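Local coordinates for SusD superfamily protein (Bacteroides fragilis NCTC 9343, PDB 3NQP) that probably binds glycans at the cell surface as a SusD-family outer-membrane lipoprotein, the usual partner of a TonB-dependent transporter in nutrient uptake, at residues A39-T43 against I44-E48; E204-M207 against G208-Y211; V223-P226 against A227-T230. All blocks are in the same frame, centred on the assembly; numbering follows the deposited sequence. Where two conformers were deposited one is given.

Contact 1: A39-T43 against I44-E48; sequences AWQHT and ITFGE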
ATOM      1  N   ALA A  39       9.572   0.063   3.346  1.00 13.83           N
ATOM      2  CA  ALA A  39       8.335   0.704   2.908  1.00 12.93           C
ATOM      3  C   ALA A  39       8.155   0.729   1.381  1.00 11.00           C
ATOM      4  O   ALA A  39       7.046   0.541   0.875  1.00 11.27           O
ATOM      5  CB  ALA A  39       8.233   2.114   3.461  1.00  9.03           C
ATOM      6  N   TRP A  40       9.227   0.954   0.643  1.00  8.99           N
ATOM      7  CA  TRP A  40       9.101   0.974  -0.822  1.00 10.41           C
ATOM      8  C   TRP A  40       8.664  -0.407  -1.282  1.00  9.70           C
ATOM      9  O   TRP A  40       7.754  -0.547  -2.096  1.00 12.42           O
ATOM     10  CB  TRP A  40      10.426   1.364  -1.466  1.00 12.98           C
ATOM     11  CG  TRP A  40      10.387   1.396  -2.956  1.00 13.01           C
ATOM     12  CD1 TRP A  40      10.650   0.350  -3.799  1.00 13.49           C
ATOM     13  CD2 TRP A  40      10.094   2.524  -3.797  1.00 11.08           C
ATOM     14  NE1 TRP A  40      10.548   0.749  -5.093  1.00 12.98           N
ATOM     15  CE2 TRP A  40      10.203   2.079  -5.131  1.00 11.49           C
ATOM     16  CE3 TRP A  40       9.746   3.844  -3.551  1.00 15.20           C
ATOM     17  CZ2 TRP A  40       9.989   2.916  -6.208  1.00 16.53           C
ATOM     18  CZ3 TRP A  40       9.542   4.699  -4.621  1.00 12.90           C
ATOM     19  CH2 TRP A  40       9.661   4.234  -5.931  1.00  8.66           C
ATOM     20  N   GLN A  41       9.280  -1.452  -0.741  1.00  8.69           N
ATOM     21  CA  GLN A  41       8.887  -2.791  -1.165  1.00 12.65           C
ATOM     22  C   GLN A  41       7.426  -3.089  -0.815  1.00  9.76           C
ATOM     23  O   GLN A  41       6.716  -3.757  -1.588  1.00 10.23           O
ATOM     24  CB  GLN A  41       9.803  -3.850  -0.535  1.00 11.28           C
ATOM     25  CG  GLN A  41       9.437  -5.224  -0.878  1.00 16.63           C
ATOM     26  CD  GLN A  41      10.491  -6.194  -0.430  1.00 20.80           C
ATOM     27  OE1 GLN A  41      11.333  -6.619  -1.238  1.00 17.47           O
ATOM     28  NE2 GLN A  41      10.472  -6.547   0.874  1.00 14.06           N
ATOM     29  N   HIS A  42       7.007  -2.671   0.375  1.00 10.67           N
ATOM     30  CA  HIS A  42       5.658  -2.955   0.852  1.00 12.20           C
ATOM     31  C   HIS A  42       4.604  -2.270  -0.043  1.00 11.52           C
ATOM     32  O   HIS A  42       3.610  -2.889  -0.474  1.00 11.20           O
ATOM     33  CB  HIS A  42       5.493  -2.538   2.315  1.00 11.00           C
ATOM     34  CG  HIS A  42       4.074  -2.489   2.756  1.00 10.73           C
ATOM     35  ND1 HIS A  42       3.354  -3.620   3.061  1.00  9.63           N
ATOM     36  CD2 HIS A  42       3.218  -1.446   2.902  1.00 13.66           C
ATOM     37  CE1 HIS A  42       2.114  -3.280   3.385  1.00 12.50           C
ATOM     38  NE2 HIS A  42       2.000  -1.964   3.275  1.00 13.51           N
ATOM     39  N   THR A  43       4.823  -0.987  -0.313  1.00 10.34           N
ATOM     40  CA  THR A  43       3.849  -0.158  -0.966  1.00  9.10           C
ATOM     41  C   THR A  43       3.987  -0.287  -2.484  1.00  9.74           C
ATOM     42  O   THR A  43       2.999  -0.590  -3.192  1.00 10.44           O
ATOM     43  CB  THR A  43       4.012   1.307  -0.520  1.00 10.86           C
ATOM     44  OG1 THR A  43       3.619   1.422   0.862  1.00  9.22           O
ATOM     45  CG2 THR A  43       3.221   2.263  -1.405  1.00  8.33           C
ATOM     46  N   ILE A  44       5.192  -0.109  -2.988  1.00  9.98           N
ATOM     47  CA  ILE A  44       5.384  -0.055  -4.462  1.00 10.52           C
ATOM     48  C   ILE A  44       5.592  -1.487  -5.018  1.00  9.80           C
ATOM     49  O   ILE A  44       4.779  -1.972  -5.795  1.00 12.11           O
ATOM     50  CB  ILE A  44       6.515   0.836  -4.896  1.00 11.99           C
ATOM     51  CG1 ILE A  44       6.351   2.284  -4.355  1.00 13.52           C
ATOM     52  CG2 ILE A  44       6.642   0.817  -6.428  1.00  9.27           C
ATOM     53  CD1 ILE A  44       5.156   3.097  -4.869  1.00  8.71           C
ATOM     54  N   THR A  45       6.649  -2.183  -4.629  1.00  9.93           N
ATOM     55  CA  THR A  45       6.937  -3.499  -5.237  1.00 10.60           C
ATOM     56  C   THR A  45       5.784  -4.490  -5.088  1.00  9.44           C
ATOM     57  O   THR A  45       5.335  -5.054  -6.083  1.00  9.72           O
ATOM     58  CB  THR A  45       8.274  -4.095  -4.738  1.00  8.71           C
ATOM     59  OG1 THR A  45       9.234  -3.033  -4.744  1.00 13.29           O
ATOM     60  CG2 THR A  45       8.741  -5.279  -5.631  1.00  9.95           C
ATOM     61  N   PHE A  46       5.287  -4.630  -3.869  1.00  9.24           N
ATOM     62  CA  PHE A  46       4.234  -5.591  -3.541  1.00 11.51           C
ATOM     63  C   PHE A  46       2.814  -5.024  -3.853  1.00 12.77           C
ATOM     64  O   PHE A  46       1.997  -5.689  -4.460  1.00 12.88           O
ATOM     65  CB  PHE A  46       4.290  -5.929  -2.070  1.00 10.51           C
ATOM     66  CG  PHE A  46       5.476  -6.741  -1.629  1.00 12.01           C
ATOM     67  CD1 PHE A  46       6.252  -7.494  -2.515  1.00 15.14           C
ATOM     68  CD2 PHE A  46       5.745  -6.855  -0.282  1.00 10.02           C
ATOM     69  CE1 PHE A  46       7.313  -8.291  -2.036  1.00 10.92           C
ATOM     70  CE2 PHE A  46       6.804  -7.680   0.199  1.00 15.79           C
ATOM     71  CZ  PHE A  46       7.599  -8.365  -0.690  1.00 15.96           C
ATOM     72  N   GLY A  47       2.556  -3.776  -3.474  1.00 14.04           N
ATOM     73  CA  GLY A  47       1.208  -3.224  -3.525  1.00 11.85           C
ATOM     74  C   GLY A  47       0.787  -2.675  -4.870  1.00 11.06           C
ATOM     75  O   GLY A  47      -0.398  -2.737  -5.198  1.00 10.80           O
ATOM     76  N   GLU A  48       1.721  -2.085  -5.626  1.00 11.47           N
ATOM     77  CA  GLU A  48       1.342  -1.335  -6.864  1.00 13.24           C
ATOM     78  C   GLU A  48       1.701  -2.037  -8.164  1.00 10.98           C
ATOM     79  O   GLU A  48       0.900  -2.075  -9.088  1.00 10.79           O
ATOM     80  CB  GLU A  48       2.078   0.018  -6.955  1.00 13.26           C
ATOM     81  CG  GLU A  48       1.667   1.055  -6.042  1.00 18.12           C
ATOM     82  CD  GLU A  48       0.383   1.756  -6.391  1.00 17.16           C
ATOM     83  OE1 GLU A  48      -0.009   1.895  -7.573  1.00 13.60           O
ATOM     84  OE2 GLU A  48      -0.198   2.244  -5.429  1.00 18.36           O
TER
HETATM   85  O   HOH W   1      10.644  -1.717  -6.827  1.00 18.91           O
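The carbonyl oxygen of W40 is gripped by two successive amides: I44 N lies 2.7 Å from W40 O and T45 N 3.2 Å from it, the two arriving from opposite faces of the carbonyl plane. The first bond is alpha-helical and the second closes a wider pi-type turn; F46 N to Q41 O (2.8 Å) repeats the wider spacing, a pattern characteristic of a pi-bulge, which widens helix 39-48 locally.

Side chains follow the backbone across this widening. W40 has CG anti to its backbone N (chi1 179°), which lays the indole alongside the next turn, and CG1 of I44 sits over the six-membered ring in a CH-pi contact, 3.7 Å from its centroid. A water in the plane of the indole accepts from W40 NE1 (3.0 Å) and also bonds T45 OG1 (2.8 Å). On another flank Q41, extended beyond CG, lies over one face of the F46 ring: its CG is 3.8 Å from the centroid and its amide stacks nearly flat on the ring, 17° between planes. The amide is fixed at its far end by Q41 NE2 donating to G86 O.

The contact is largely buried, near the centre of the chain. W40, T43 and I44 pack on strand 377-381 through Y377, whereas F46 leans on D130 and I134 of helix 110-135, where D130 also bonds H42 ND1.

Contact 2: E204-M207 against G208-Y211; sequences ECLM and GEVY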
ATOM      1  N   GLU A 204      -5.587  -2.499  14.829  1.00 11.63           N
ATOM      2  CA  GLU A 204      -7.001  -2.676  14.452  1.00 11.39           C
ATOM      3  C   GLU A 204      -7.195  -2.562  12.913  1.00 10.33           C
ATOM      4  O   GLU A 204      -7.978  -3.307  12.343  1.00 11.29           O
ATOM      5  CB  GLU A 204      -7.904  -1.699  15.187  1.00 12.57           C
ATOM      6  CG  GLU A 204      -8.017  -1.996  16.666  1.00 13.28           C
ATOM      7  CD  GLU A 204      -9.354  -1.655  17.242  1.00 14.85           C
ATOM      8  OE1 GLU A 204     -10.225  -2.547  17.218  1.00 14.66           O
ATOM      9  OE2 GLU A 204      -9.541  -0.508  17.668  1.00 18.53           O
ATOM     10  N   CYS A 205      -6.488  -1.629  12.262  1.00  9.71           N
ATOM     11  CA  CYS A 205      -6.504  -1.533  10.810  1.00 11.40           C
ATOM     12  C   CYS A 205      -6.008  -2.827  10.146  1.00 11.10           C
ATOM     13  O   CYS A 205      -6.633  -3.369   9.246  1.00  8.74           O
ATOM     14  CB  CYS A 205      -5.622  -0.392  10.312  1.00 13.25           C
ATOM     15  SG  CYS A 205      -6.400   1.232  10.569  1.00 11.38           S
ATOM     16  N   LEU A 206      -4.853  -3.275  10.581  1.00 12.08           N
ATOM     17  CA  LEU A 206      -4.305  -4.531  10.138  1.00 11.68           C
ATOM     18  C   LEU A 206      -5.289  -5.662  10.373  1.00 10.85           C
ATOM     19  O   LEU A 206      -5.432  -6.536   9.506  1.00 13.40           O
ATOM     20  CB  LEU A 206      -2.950  -4.818  10.802  1.00 12.29           C
ATOM     21  CG  LEU A 206      -2.164  -6.026  10.314  1.00 11.99           C
ATOM     22  CD1 LEU A 206      -1.993  -6.031   8.794  1.00  7.37           C
ATOM     23  CD2 LEU A 206      -0.789  -6.013  11.008  1.00 11.07           C
HETATM   24  N   MSE A 207      -5.983  -5.685  11.500  1.00 13.09           N
HETATM   25  CA  MSE A 207      -6.953  -6.778  11.712  1.00 10.57           C
HETATM   26  C   MSE A 207      -8.084  -6.663  10.707  1.00 10.75           C
HETATM   27  O   MSE A 207      -8.553  -7.651  10.176  1.00 11.26           O
HETATM   28  CB  MSE A 207      -7.504  -6.840  13.150  1.00 11.63           C
HETATM   29  CG  MSE A 207      -6.461  -7.123  14.184  1.00 14.58           C
HETATM   30 SE   MSE A 207      -7.161  -7.176  15.973  0.75 10.86          SE
HETATM   31  CE  MSE A 207      -7.891  -8.933  15.849  1.00 15.09           C
ATOM     32  N   GLY A 208      -8.516  -5.433  10.419  1.00 12.27           N
ATOM     33  CA  GLY A 208      -9.516  -5.230   9.391  1.00 10.68           C
ATOM     34  C   GLY A 208      -9.047  -5.757   8.046  1.00 11.37           C
ATOM     35  O   GLY A 208      -9.821  -6.378   7.324  1.00 12.32           O
ATOM     36  N   GLU A 209      -7.779  -5.519   7.715  1.00 10.46           N
ATOM     37  CA  GLU A 209      -7.234  -5.919   6.416  1.00 12.97           C
ATOM     38  C   GLU A 209      -7.087  -7.447   6.341  1.00 12.62           C
ATOM     39  O   GLU A 209      -7.480  -8.074   5.352  1.00 12.37           O
ATOM     40  CB  GLU A 209      -5.877  -5.248   6.162  1.00 14.22           C
ATOM     41  CG  GLU A 209      -5.433  -5.203   4.713  1.00 16.10           C
ATOM     42  CD  GLU A 209      -4.127  -4.437   4.566  1.00 19.95           C
ATOM     43  OE1 GLU A 209      -3.345  -4.315   5.524  1.00 12.68           O
ATOM     44  OE2 GLU A 209      -3.887  -3.920   3.495  1.00 16.33           O
ATOM     45  N   VAL A 210      -6.553  -8.028   7.400  1.00 12.00           N
ATOM     46  CA  VAL A 210      -6.299  -9.476   7.479  1.00 11.23           C
ATOM     47  C   VAL A 210      -7.615 -10.282   7.488  1.00 10.59           C
ATOM     48  O   VAL A 210      -7.796 -11.172   6.658  1.00 11.73           O
ATOM     49  CB  VAL A 210      -5.457  -9.832   8.720  1.00  9.65           C
ATOM     50  CG1 VAL A 210      -5.497 -11.359   8.983  1.00  9.55           C
ATOM     51  CG2 VAL A 210      -3.991  -9.317   8.572  1.00  9.62           C
ATOM     52  N   TYR A 211      -8.554  -9.922   8.362  1.00 10.05           N
ATOM     53  CA  TYR A 211      -9.833 -10.629   8.437  1.00 11.24           C
ATOM     54  C   TYR A 211     -10.749 -10.437   7.196  1.00 11.86           C
ATOM     55  O   TYR A 211     -11.424 -11.381   6.755  1.00  9.96           O
ATOM     56  CB  TYR A 211     -10.562 -10.339   9.764  1.00  9.05           C
ATOM     57  CG  TYR A 211      -9.963 -11.114  10.925  1.00  9.14           C
ATOM     58  CD1 TYR A 211      -8.846 -10.619  11.597  1.00 13.73           C
ATOM     59  CD2 TYR A 211     -10.480 -12.309  11.314  1.00 12.66           C
ATOM     60  CE1 TYR A 211      -8.286 -11.281  12.619  1.00 13.17           C
ATOM     61  CE2 TYR A 211      -9.911 -13.038  12.365  1.00 13.95           C
ATOM     62  CZ  TYR A 211      -8.812 -12.520  13.009  1.00 17.39           C
ATOM     63  OH  TYR A 211      -8.223 -13.199  14.032  1.00 16.67           O
TER
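L206 and V210 meet one turn apart on the helix 200-216, with L206 CD1 3.9 Å from V210 CG2. Packing is closest at the backbone: a chi1 of 166° sets V210 CG1 anti to N and leaves CG2 beside it, where CG2 comes to 3.3 Å from L206 O, the same oxygen that accepts from V210 N at 2.8 Å. Equally snug is Y211, whose ring edge meets M207 O in the plane of the ring, CD1 to O being 3.3 Å, while Y211 N bonds that oxygen.

Farther out the fit relaxes. The selenomethionine M207 and Y211 run side by side in the same direction, and the bent end of the former brings CE only to 4.0 Å from CE1 of the ring. E209, partly exposed, has an extended chain whose OE1 is 3.9 Å from L206 CD1, a mere van der Waals approach.

L206 also packs on F129 of helix 110-135 and L174 of helix 163-181, while the acids find polar partners beyond this turn. E209 OE1 accepts from Y380, and E204 bonds H235, Y243 and S238, three hydrogen bonds that probably offset the cost of burying its carboxylate.

Contact 3: V223-P226 against A227-T230; sequences VANP and ADLT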
ATOM      1  N   VAL A 223      -8.629 -21.658   3.847  1.00 19.35           N
ATOM      2  CA  VAL A 223      -9.864 -21.554   3.061  1.00 15.53           C
ATOM      3  C   VAL A 223     -10.701 -20.320   3.455  1.00 14.90           C
ATOM      4  O   VAL A 223     -10.908 -20.083   4.624  1.00 15.73           O
ATOM      5  CB  VAL A 223     -10.749 -22.869   3.184  1.00 18.69           C
ATOM      6  CG1 VAL A 223     -12.058 -22.780   2.314  1.00 17.05           C
ATOM      7  CG2 VAL A 223      -9.952 -24.119   2.735  1.00 18.63           C
ATOM      8  N   ALA A 224     -11.160 -19.545   2.470  1.00 15.82           N
ATOM      9  CA  ALA A 224     -11.984 -18.358   2.716  1.00 15.96           C
ATOM     10  C   ALA A 224     -13.057 -18.692   3.766  1.00 15.43           C
ATOM     11  O   ALA A 224     -13.714 -19.736   3.692  1.00 11.32           O
ATOM     12  CB  ALA A 224     -12.621 -17.858   1.438  1.00 16.29           C
ATOM     13  N   ASN A 225     -13.199 -17.811   4.740  1.00 12.60           N
ATOM     14  CA  ASN A 225     -14.082 -18.001   5.885  1.00 15.02           C
ATOM     15  C   ASN A 225     -14.924 -16.743   6.143  1.00 14.09           C
ATOM     16  O   ASN A 225     -14.467 -15.807   6.827  1.00 12.24           O
ATOM     17  CB  ASN A 225     -13.244 -18.331   7.112  1.00 15.64           C
ATOM     18  CG  ASN A 225     -14.102 -18.629   8.339  1.00 22.31           C
ATOM     19  OD1 ASN A 225     -15.306 -18.684   8.254  1.00 20.19           O
ATOM     20  ND2 ASN A 225     -13.472 -18.792   9.474  1.00 22.69           N
ATOM     21  N   PRO A 226     -16.158 -16.710   5.605  1.00 15.71           N
ATOM     22  CA  PRO A 226     -17.023 -15.534   5.747  1.00 16.34           C
ATOM     23  C   PRO A 226     -17.304 -15.120   7.190  1.00 12.89           C
ATOM     24  O   PRO A 226     -17.606 -13.960   7.425  1.00 16.36           O
ATOM     25  CB  PRO A 226     -18.322 -15.956   5.031  1.00 19.82           C
ATOM     26  CG  PRO A 226     -17.918 -16.978   4.056  1.00 19.32           C
ATOM     27  CD  PRO A 226     -16.675 -17.659   4.596  1.00 17.42           C
ATOM     28  N   ALA A 227     -17.182 -16.037   8.151  1.00 14.72           N
ATOM     29  CA  ALA A 227     -17.339 -15.712   9.583  1.00 14.62           C
ATOM     30  C   ALA A 227     -16.359 -14.584  10.053  1.00 14.68           C
ATOM     31  O   ALA A 227     -16.579 -13.925  11.081  1.00 13.77           O
ATOM     32  CB  ALA A 227     -17.213 -17.009  10.497  1.00 16.08           C
ATOM     33  N   ASP A 228     -15.291 -14.383   9.285  1.00 12.81           N
ATOM     34  CA  ASP A 228     -14.258 -13.424   9.618  1.00 13.65           C
ATOM     35  C   ASP A 228     -14.725 -12.003   9.322  1.00 13.61           C
ATOM     36  O   ASP A 228     -14.115 -11.045   9.825  1.00 13.46           O
ATOM     37  CB  ASP A 228     -12.968 -13.719   8.848  1.00 14.31           C
ATOM     38  CG  ASP A 228     -12.160 -14.906   9.439  1.00 10.74           C
ATOM     39  OD1 ASP A 228     -12.433 -15.369  10.571  1.00 12.46           O
ATOM     40  OD2 ASP A 228     -11.242 -15.389   8.721  1.00 12.84           O
ATOM     41  N   LEU A 229     -15.738 -11.845   8.462  1.00 12.40           N
ATOM     42  CA  LEU A 229     -16.231 -10.464   8.115  1.00 14.79           C
ATOM     43  C   LEU A 229     -16.626  -9.648   9.330  1.00 14.17           C
ATOM     44  O   LEU A 229     -16.337  -8.465   9.404  1.00 13.75           O
ATOM     45  CB  LEU A 229     -17.438 -10.502   7.170  1.00 15.94           C
ATOM     46  CG  LEU A 229     -17.184 -10.871   5.721  1.00 18.26           C
ATOM     47  CD1 LEU A 229     -18.536 -11.170   5.086  1.00 17.17           C
ATOM     48  CD2 LEU A 229     -16.411  -9.777   4.948  1.00 14.71           C
ATOM     49  N   THR A 230     -17.300 -10.292  10.281  0.50 16.15           N
ATOM     50  CA  THR A 230     -17.775  -9.612  11.498  0.50 15.94           C
ATOM     51  C   THR A 230     -16.617  -9.057  12.328  0.50 14.52           C
ATOM     52  O   THR A 230     -16.699  -7.951  12.855  0.50 14.52           O
ATOM     53  CB  THR A 230     -18.683 -10.532  12.362  0.50 16.94           C
ATOM     54  OG1 THR A 230     -18.039 -11.787  12.612  0.50 18.41           O
ATOM     55  CG2 THR A 230     -19.999 -10.786  11.661  0.50 15.40           C
TER
HETATM   56  O   HOH W   2     -10.428 -17.918   8.883  1.00 21.27           O
HETATM   57  O   HOH W   3     -19.115 -12.578   9.360  1.00 14.51           O
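N225 to D228 form a type I beta turn, closed by D228 N donating to N225 O at 3.0 Å, and the next amide, L229 N, bonds P226 O at the same length as the chain winds into helix 228-241. Both donors stand above the planes of their carbonyls, off the lone pairs.

The N225 side chain reaches forward along the chain. A chi1 of -176° places CG beside the carbonyl carbon of its own residue, which brings OD1 to A227 N, 3.2 Å away. The bond is not straight, 140° at the hydrogen, and the donor lies well out of the amide plane. Beside it the A227 methyl touches the same oxygen, with CB 3.4 Å from N225 OD1.

N225 OD1 accepting from the amide two residues on makes an Asx turn, which here supplies a capping bond ahead of the helix, and proline follows the asparagine directly. P226 offers no amide hydrogen, so A227 N is the first donor of the turn available to the cap.

On the other branch of the amide, N225 ND2 donates to a water at 3.2 Å that in turn donates to D228 OD2 (2.7 Å). The two side chains cross at about a right angle, with the amide and carboxylate planes 49° apart, and the water links them without a direct bond. D228 OD2 also takes a salt bridge from K171 and a hydrogen bond from T214, a gathering of donors that probably stabilises the carboxylate as an anion.

A second water donates to P226 O and accepts from T230 N, bridging the opening turn alongside the direct L229 bond. L229, by contrast, turns to helix 200-216, where its side chain packs on L212 and S215.

Along the chain the three contacts come in series, each a local turn that closes no long loop, and none nests within or crosses another. Contact 1 comes first, on helix 39-48 close to the centre of the chain; contact 2 follows far later on helix 200-216, its centre about 18 Å away and with no direct touch. F126 of helix 110-135 lies between them, meeting H42 of contact 1 and L206 of contact 2. Contact 3 opens the next helix, 228-241, nearer the surface, with its centre about 12 Å from that of contact 2. These two touch where Y211 packs against D228, joining consecutive helices, and K171 of helix 163-181 reaches both residues.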